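Local atomic coordinates of suppressor of fused family protein (Neisseria gonorrhoeae, PDB entry 3K5J), a protein that is of unknown function but resembles the N-terminal domain of human Suppressor of fused and may act through protein binding. Residues A[106-109]-A[113-116]; A[166-169]-A[174-177]; A[99-104]-A[146-151]. All coordinates share one frame; numbering follows the deposited sequence. Where two conformers were deposited one is given.

Contact 1 (A[106-109]-A[113-116]); sequences RPWV and SFRH. With SO4 (sulfate ion), chain E.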
loop_
_atom_site.group_PDB
_atom_site.type_symbol
_atom_site.label_atom_id
_atom_site.label_comp_id
_atom_site.label_asym_id
_atom_site.label_seq_id
_atom_site.Cartn_x
_atom_site.Cartn_y
_atom_site.Cartn_z
ATOM N N ARG A 106 -6.857 1.034 12.782
ATOM C CA ARG A 106 -7.799 2.103 12.613
ATOM C C ARG A 106 -8.283 2.039 11.160
ATOM O O ARG A 106 -7.686 1.339 10.351
ATOM C CB ARG A 106 -7.140 3.448 12.897
ATOM C CG ARG A 106 -6.116 3.854 11.909
ATOM C CD ARG A 106 -5.535 5.187 12.331
ATOM N NE ARG A 106 -4.694 5.740 11.286
ATOM C CZ ARG A 106 -3.918 6.794 11.430
ATOM N NH1 ARG A 106 -3.815 7.388 12.660
ATOM N NH2 ARG A 106 -3.216 7.200 10.352
ATOM N N PRO A 107 -9.350 2.774 10.811
ATOM C CA PRO A 107 -9.756 2.814 9.422
ATOM C C PRO A 107 -8.671 3.377 8.522
ATOM O O PRO A 107 -7.969 4.327 8.897
ATOM C CB PRO A 107 -10.977 3.707 9.440
ATOM C CG PRO A 107 -11.502 3.554 10.840
ATOM C CD PRO A 107 -10.284 3.512 11.682
ATOM N N TRP A 108 -8.574 2.859 7.307
ATOM C CA TRP A 108 -7.492 3.318 6.409
ATOM C C TRP A 108 -7.605 4.809 6.093
ATOM O O TRP A 108 -6.599 5.476 5.943
ATOM C CB TRP A 108 -7.431 2.472 5.133
ATOM C CG TRP A 108 -8.525 2.630 4.150
ATOM C CD1 TRP A 108 -9.865 2.371 4.335
ATOM C CD2 TRP A 108 -8.390 3.028 2.767
ATOM N NE1 TRP A 108 -10.552 2.589 3.163
ATOM C CE2 TRP A 108 -9.674 2.984 2.186
ATOM C CE3 TRP A 108 -7.299 3.388 1.954
ATOM C CZ2 TRP A 108 -9.890 3.331 0.841
ATOM C CZ3 TRP A 108 -7.508 3.694 0.643
ATOM C CH2 TRP A 108 -8.800 3.715 0.093
ATOM N N VAL A 109 -8.855 5.275 5.930
ATOM C CA VAL A 109 -9.186 6.695 5.948
ATOM C C VAL A 109 -10.387 6.840 6.915
ATOM O O VAL A 109 -11.225 5.923 7.029
ATOM C CB VAL A 109 -9.469 7.265 4.569
ATOM C CG1 VAL A 109 -8.264 7.155 3.645
ATOM C CG2 VAL A 109 -10.649 6.608 3.889
ATOM N N SER A 113 -14.967 2.064 7.040
ATOM C CA SER A 113 -14.944 1.023 8.052
ATOM C C SER A 113 -13.797 0.018 7.828
ATOM O O SER A 113 -13.614 -0.911 8.637
ATOM C CB SER A 113 -16.265 0.216 8.060
ATOM O OG SER A 113 -16.385 -0.597 6.909
ATOM N N PHE A 114 -13.041 0.158 6.729
ATOM C CA PHE A 114 -12.034 -0.864 6.389
ATOM C C PHE A 114 -10.762 -0.585 7.195
ATOM O O PHE A 114 -10.213 0.524 7.112
ATOM C CB PHE A 114 -11.762 -0.913 4.893
ATOM C CG PHE A 114 -12.990 -0.900 4.030
ATOM C CD1 PHE A 114 -14.215 -1.429 4.463
ATOM C CD2 PHE A 114 -12.929 -0.406 2.756
ATOM C CE1 PHE A 114 -15.337 -1.367 3.644
ATOM C CE2 PHE A 114 -14.053 -0.394 1.932
ATOM C CZ PHE A 114 -15.254 -0.870 2.401
ATOM N N ARG A 115 -10.332 -1.577 7.968
ATOM C CA ARG A 115 -9.211 -1.458 8.902
ATOM C C ARG A 115 -8.063 -2.400 8.576
ATOM O O ARG A 115 -7.133 -2.519 9.373
ATOM C CB ARG A 115 -9.698 -1.827 10.310
ATOM C CG ARG A 115 -10.908 -1.064 10.784
ATOM C CD ARG A 115 -11.419 -1.664 12.123
ATOM N NE ARG A 115 -10.519 -1.353 13.231
ATOM C CZ ARG A 115 -10.520 -0.212 13.906
ATOM N NH1 ARG A 115 -11.436 0.719 13.692
ATOM N NH2 ARG A 115 -9.652 -0.056 14.865
ATOM N N HIS A 116 -8.133 -3.082 7.434
ATOM C CA HIS A 116 -7.100 -4.011 7.005
ATOM C C HIS A 116 -6.753 -3.785 5.549
ATOM O O HIS A 116 -7.620 -3.461 4.751
ATOM C CB HIS A 116 -7.560 -5.474 7.148
ATOM C CG HIS A 116 -7.932 -5.868 8.536
ATOM N ND1 HIS A 116 -9.189 -5.612 9.032
ATOM C CD2 HIS A 116 -7.235 -6.498 9.522
ATOM C CE1 HIS A 116 -9.250 -6.074 10.274
ATOM N NE2 HIS A 116 -8.086 -6.617 10.595
HETATM S S SO4 E . -5.461 -9.234 12.974
HETATM O O1 SO4 E . -6.659 -9.563 13.768
HETATM O O2 SO4 E . -4.740 -10.491 12.857
HETATM O O3 SO4 E . -5.921 -8.745 11.635
HETATM O O4 SO4 E . -4.627 -8.281 13.729
#
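Trp108 and Phe114 meet where the loop between strand 101-103 and strand 116-120 doubles back on itself, a partly buried loop-to-loop contact tied by one backbone hydrogen bond. Trp108 N donates a hydrogen bond to Phe114 O over 2.9 Å. The same oxygen also takes a CA-H...O contact from Pro107, whose CA stands 3.3 Å from Phe114 O, and it lies at the edge of the indole, near the ring plane. One carbonyl oxygen thus meets Pro107 CA, the Trp108 N-H and the indole edge. The two aromatic side chains run side by side in the same direction. Their planes are only 8° apart, yet neither covers the other: they meet rim to rim, with Trp108 NE1 3.8 Å from Phe114 CD2. A separate apolar contact brings Trp108 CD1 to 3.8 Å from Phe114 CB. The first torsion of Trp108 (chi1 71°) sets CG between its backbone N and carbonyl carbon, which lays the indole alongside Phe114; Val109 CG2 covers part of one indole face.

Around Arg115 the chemistry changes. Arg115 bends at chi3 (72°) and lays one guanidinium face over the backbone of Arg106, with NH2 3.6 Å from Arg106 CA, while its NH1 comes within 3.6 Å of Pro107 CD. Arg106 NH2 forms a salt bridge with Glu80 of helix 77-91. His116, which begins the next strand, points its ring edge at a sulfate ion through a weak hydrogen bond from NE2. Beyond the contact, Ser112 OG accepts a weak bond from Trp108 NE1, and Arg115 pairs through its backbone with Ile104. Together these features make a long-loop beta-hairpin connection between antiparallel strands 101-103 and 116-120, with the two buried aromatic side chains packed rim to rim within it.

Contact 2 (A[166-169]-A[174-177]); sequences AGID and NRAS. With SO4 (sulfate ion), chain D.
Arg175 and Ile168 meet by van der Waals packing, a guanidinium face against a branched aliphatic side chain. Ile168 CG2 sits over that face, toward its rim, 3.9 Å from Arg175 NH1, while Ile168 CD1 comes to 4.1 Å from Arg175 NH2. The methylene chain shares in the packing, since Arg175 CD approaches Ile168 CB to 3.9 Å. The carbonyl oxygen Asp169 O also lies beside this chain, 3.5 Å from Arg175 CD. With chi1 at 68°, CG of Arg175 stands between the backbone N and the carbonyl carbon, and the chain then extends to NE, carrying the charged end across the isoleucine.

The polar contacts belong to the two terminal nitrogens of the same arginine. Within its own segment Arg175 NH1 donates to Ala176 O over 3.1 Å, and NH2 reaches beyond the contact to a salt bridge with Glu147 and to Pro142 O. These partners fix the rotation of the group and probably stabilise its buried charge. In the conformer given, Ser177 OG lies suspiciously close to a sulfate ion, and a bond there is doubtful.

Gly167, with positive phi, ends helix 156-166, and Phe163 of that helix touches both Ile168 and Arg175. The chain thus folds back beside the helix, and Arg175 reaches from there to helix 145-150 and the end of strand 135-143.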
loop_
_atom_site.group_PDB
_atom_site.type_symbol
_atom_site.label_atom_id
_atom_site.label_comp_id
_atom_site.label_asym_id
_atom_site.label_seq_id
_atom_site.Cartn_x
_atom_site.Cartn_y
_atom_site.Cartn_z
ATOM N N ALA A 166 -16.730 -9.560 -8.441
ATOM C CA ALA A 166 -17.508 -8.367 -8.062
ATOM C C ALA A 166 -17.035 -7.129 -8.837
ATOM O O ALA A 166 -17.805 -6.182 -9.042
ATOM C CB ALA A 166 -17.399 -8.144 -6.525
ATOM N N GLY A 167 -15.785 -7.142 -9.310
ATOM C CA GLY A 167 -15.166 -5.970 -9.935
ATOM C C GLY A 167 -14.962 -4.866 -8.911
ATOM O O GLY A 167 -15.347 -3.711 -9.154
ATOM N N ILE A 168 -14.377 -5.209 -7.764
ATOM C CA ILE A 168 -14.389 -4.293 -6.632
ATOM C C ILE A 168 -13.877 -2.891 -6.959
ATOM O O ILE A 168 -12.840 -2.694 -7.658
ATOM C CB ILE A 168 -13.708 -4.827 -5.407
ATOM C CG1 ILE A 168 -12.241 -5.137 -5.691
ATOM C CG2 ILE A 168 -14.487 -6.062 -4.839
ATOM C CD1 ILE A 168 -11.441 -5.346 -4.414
ATOM N N ASP A 169 -14.585 -1.911 -6.441
ATOM C CA ASP A 169 -14.120 -0.524 -6.553
ATOM C C ASP A 169 -13.337 -0.219 -5.307
ATOM O O ASP A 169 -13.871 0.188 -4.292
ATOM C CB ASP A 169 -15.257 0.441 -6.720
ATOM C CG ASP A 169 -14.791 1.880 -6.891
ATOM O OD1 ASP A 169 -13.566 2.161 -6.878
ATOM O OD2 ASP A 169 -15.657 2.725 -7.080
ATOM N N ASN A 174 -16.814 2.892 1.013
ATOM C CA ASN A 174 -18.000 2.168 1.486
ATOM C C ASN A 174 -18.416 1.070 0.497
ATOM O O ASN A 174 -19.599 0.703 0.437
ATOM C CB ASN A 174 -19.174 3.144 1.739
ATOM C CG ASN A 174 -20.374 2.465 2.412
ATOM O OD1 ASN A 174 -20.188 1.751 3.392
ATOM N ND2 ASN A 174 -21.606 2.730 1.911
ATOM N N ARG A 175 -17.498 0.499 -0.286
ATOM C CA ARG A 175 -17.910 -0.564 -1.186
ATOM C C ARG A 175 -18.533 -1.716 -0.406
ATOM O O ARG A 175 -18.168 -1.963 0.739
ATOM C CB ARG A 175 -16.772 -1.085 -2.048
ATOM C CG ARG A 175 -15.680 -1.830 -1.333
ATOM C CD ARG A 175 -14.811 -2.616 -2.334
ATOM N NE ARG A 175 -13.710 -3.300 -1.689
ATOM C CZ ARG A 175 -13.774 -4.500 -1.100
ATOM N NH1 ARG A 175 -14.910 -5.222 -1.065
ATOM N NH2 ARG A 175 -12.683 -4.997 -0.540
ATOM N N ALA A 176 -19.419 -2.461 -1.054
ATOM C CA ALA A 176 -19.989 -3.640 -0.437
ATOM C C ALA A 176 -18.939 -4.711 -0.224
ATOM O O ALA A 176 -18.006 -4.895 -1.038
ATOM C CB ALA A 176 -21.109 -4.201 -1.286
ATOM N N SER A 177 -19.093 -5.457 0.846
ATOM C CA SER A 177 -18.328 -6.702 0.995
ATOM C C SER A 177 -18.653 -7.688 -0.099
ATOM O O SER A 177 -19.781 -7.715 -0.609
ATOM C CB SER A 177 -18.614 -7.388 2.312
ATOM O OG SER A 177 -17.979 -6.715 3.359
HETATM S S SO4 D . -18.867 -5.313 6.365
HETATM O O1 SO4 D . -19.947 -5.902 7.119
HETATM O O2 SO4 D . -17.694 -6.101 6.471
HETATM O O3 SO4 D . -19.350 -5.324 4.959
HETATM O O4 SO4 D . -18.634 -3.905 6.765
#

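Contact 3 (A[99-104]-A[146-151]); sequences GKTVNI and TERLFL. With SO4 (sulfate ion), chain E; SO4 (sulfate ion), chain D.
Thr101 touches Arg148 and Leu151 through its two branches. In the conformer of Arg148 described, the hydroxyl OG1 lies over one face of the guanidinium, offset toward the rim and 3.5 Å from Arg148 NE, while the methyl CG2 meets Leu151 CD1 at 3.5 Å, tight for two carbons. The threonine and arginine side chains cross at about a right angle.

A sulfate ion, probably from the crystallisation liquor like the others bound here, forms the next layer. In the same conformer Arg148 NE donates to its O3 over 2.9 Å, nearly straight at 166°, and NH2 donates to O2, also over 2.9 Å, giving a two-pronged grip along the guanidinium edge. From the strand, Asn103 ND2 reaches O4 over 3.0 Å, and the anion bridges the two segments. A bend at chi2 (64°) brings the end of Arg148 toward the strand; NH1 is held by Asn152 OD1.

Near the N-terminal start of the helix, Thr146 N and OG1 both donate to O2 of a second sulfate.

Helix 145-150 therefore leans on strand 101-103 near the surface, with Ile143 of strand 135-143 touching Thr101, Arg148 and Leu151, and helix 156-166 meeting Leu151 through Val156 and Leu159.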
loop_
_atom_site.group_PDB
_atom_site.type_symbol
_atom_site.label_atom_id
_atom_site.label_comp_id
_atom_site.label_asym_id
_atom_site.label_seq_id
_atom_site.Cartn_x
_atom_site.Cartn_y
_atom_site.Cartn_z
ATOM N N GLY A 99 0.022 -11.898 0.148
ATOM C CA GLY A 99 -1.063 -12.710 0.664
ATOM C C GLY A 99 -1.309 -12.556 2.142
ATOM O O GLY A 99 -2.266 -13.116 2.658
ATOM N N LYS A 100 -0.472 -11.792 2.836
ATOM C CA LYS A 100 -0.749 -11.506 4.239
ATOM C C LYS A 100 -1.703 -10.309 4.329
ATOM O O LYS A 100 -1.719 -9.429 3.475
ATOM C CB LYS A 100 0.533 -11.238 5.022
ATOM C CG LYS A 100 1.555 -12.370 5.105
ATOM C CD LYS A 100 0.964 -13.529 5.901
ATOM C CE LYS A 100 2.019 -14.530 6.195
ATOM N NZ LYS A 100 1.425 -15.671 7.040
ATOM N N THR A 101 -2.463 -10.283 5.412
ATOM C CA THR A 101 -3.238 -9.111 5.775
ATOM C C THR A 101 -2.498 -8.285 6.804
ATOM O O THR A 101 -1.706 -8.805 7.614
ATOM C CB THR A 101 -4.629 -9.437 6.306
ATOM O OG1 THR A 101 -4.544 -10.270 7.464
ATOM C CG2 THR A 101 -5.487 -10.111 5.266
ATOM N N VAL A 102 -2.768 -6.987 6.737
ATOM C CA VAL A 102 -2.184 -5.989 7.601
ATOM C C VAL A 102 -3.299 -5.316 8.381
ATOM O O VAL A 102 -4.193 -4.748 7.779
ATOM C CB VAL A 102 -1.432 -4.892 6.796
ATOM C CG1 VAL A 102 -0.949 -3.805 7.757
ATOM C CG2 VAL A 102 -0.329 -5.483 5.987
ATOM N N ASN A 103 -3.268 -5.395 9.710
ATOM C CA ASN A 103 -4.196 -4.671 10.560
ATOM C C ASN A 103 -3.658 -3.269 10.737
ATOM O O ASN A 103 -2.598 -3.075 11.336
ATOM C CB ASN A 103 -4.372 -5.397 11.921
ATOM C CG ASN A 103 -5.492 -4.817 12.762
ATOM O OD1 ASN A 103 -5.944 -3.652 12.570
ATOM N ND2 ASN A 103 -5.969 -5.644 13.732
ATOM N N ILE A 104 -4.379 -2.276 10.225
ATOM C CA ILE A 104 -3.974 -0.880 10.293
ATOM C C ILE A 104 -4.145 -0.305 11.688
ATOM O O ILE A 104 -3.516 0.710 12.026
ATOM C CB ILE A 104 -4.812 -0.048 9.247
ATOM C CG1 ILE A 104 -4.699 -0.702 7.870
ATOM C CG2 ILE A 104 -4.444 1.428 9.219
ATOM C CD1 ILE A 104 -5.700 -0.112 6.838
ATOM N N THR A 146 -15.440 -8.083 7.349
ATOM C CA THR A 146 -15.920 -9.432 7.118
ATOM C C THR A 146 -15.071 -10.216 6.112
ATOM O O THR A 146 -14.903 -11.424 6.267
ATOM C CB THR A 146 -17.402 -9.455 6.799
ATOM O OG1 THR A 146 -17.738 -8.688 5.628
ATOM C CG2 THR A 146 -18.191 -8.929 7.970
ATOM N N GLU A 147 -14.503 -9.530 5.120
ATOM C CA GLU A 147 -13.493 -10.140 4.259
ATOM C C GLU A 147 -12.263 -10.592 5.030
ATOM O O GLU A 147 -11.729 -11.670 4.751
ATOM C CB GLU A 147 -13.135 -9.208 3.086
ATOM C CG GLU A 147 -14.267 -9.048 2.077
ATOM C CD GLU A 147 -14.108 -7.893 1.127
ATOM O OE1 GLU A 147 -13.164 -7.088 1.307
ATOM O OE2 GLU A 147 -14.951 -7.802 0.191
ATOM N N ARG A 148 -11.792 -9.787 5.961
ATOM C CA ARG A 148 -10.661 -10.176 6.793
ATOM C C ARG A 148 -10.985 -11.456 7.549
ATOM O O ARG A 148 -10.184 -12.392 7.606
ATOM C CB ARG A 148 -10.295 -9.063 7.770
ATOM C CG ARG A 148 -9.412 -9.482 8.942
ATOM C CD ARG A 148 -8.040 -9.960 8.492
ATOM N NE ARG A 148 -7.274 -10.409 9.651
ATOM C CZ ARG A 148 -7.109 -11.679 9.983
ATOM N NH1 ARG A 148 -7.642 -12.619 9.223
ATOM N NH2 ARG A 148 -6.407 -12.002 11.075
ATOM N N LEU A 149 -12.171 -11.476 8.154
ATOM C CA LEU A 149 -12.583 -12.676 8.917
ATOM C C LEU A 149 -12.645 -13.914 8.028
ATOM O O LEU A 149 -12.208 -15.026 8.436
ATOM C CB LEU A 149 -13.921 -12.426 9.625
ATOM C CG LEU A 149 -14.427 -13.639 10.420
ATOM C CD1 LEU A 149 -13.484 -13.963 11.558
ATOM C CD2 LEU A 149 -15.837 -13.341 10.916
ATOM N N PHE A 150 -13.189 -13.771 6.833
ATOM C CA PHE A 150 -13.253 -14.815 5.845
ATOM C C PHE A 150 -11.900 -15.472 5.640
ATOM O O PHE A 150 -11.843 -16.657 5.472
ATOM C CB PHE A 150 -13.842 -14.226 4.541
ATOM C CG PHE A 150 -13.906 -15.146 3.371
ATOM C CD1 PHE A 150 -12.887 -15.190 2.471
ATOM C CD2 PHE A 150 -15.045 -15.873 3.097
ATOM C CE1 PHE A 150 -12.944 -15.990 1.375
ATOM C CE2 PHE A 150 -15.091 -16.668 2.000
ATOM C CZ PHE A 150 -14.042 -16.709 1.140
ATOM N N LEU A 151 -10.816 -14.716 5.693
ATOM C CA LEU A 151 -9.477 -15.245 5.426
ATOM C C LEU A 151 -8.943 -16.161 6.517
ATOM O O LEU A 151 -7.959 -16.878 6.313
ATOM C CB LEU A 151 -8.502 -14.098 5.130
ATOM C CG LEU A 151 -8.690 -13.409 3.775
ATOM C CD1 LEU A 151 -7.831 -12.157 3.684
ATOM C CD2 LEU A 151 -8.356 -14.384 2.630
HETATM S S SO4 E . -5.461 -9.234 12.974
HETATM O O1 SO4 E . -6.659 -9.563 13.768
HETATM O O2 SO4 E . -4.740 -10.491 12.857
HETATM O O3 SO4 E . -5.921 -8.745 11.635
HETATM O O4 SO4 E . -4.627 -8.281 13.729
HETATM S S SO4 D . -18.867 -5.313 6.365
HETATM O O1 SO4 D . -19.947 -5.902 7.119
HETATM O O2 SO4 D . -17.694 -6.101 6.471
HETATM O O3 SO4 D . -19.350 -5.324 4.959
HETATM O O4 SO4 D . -18.634 -3.905 6.765
#

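The three contacts show chemistry varying with place in the fold. Contact 1 is partly buried and relies on a backbone bond and aromatic rims; contact 2, also partly buried, sets an arginine against an isoleucine; contact 3 is a surface contact bridged by an anion. Contacts 1 and 3 share one strand pair, linked through the backbones of Arg115 and Ile104, and His116 (weakly) and Arg148 share one sulfate. Contacts 2 and 3 are joined by a probable hydrogen bond between Ser177 OG and Thr146 OG1, beside the link from Arg175 to Glu147. Phe114 packs against the backbone at Arg175, joining contact 1 to contact 2.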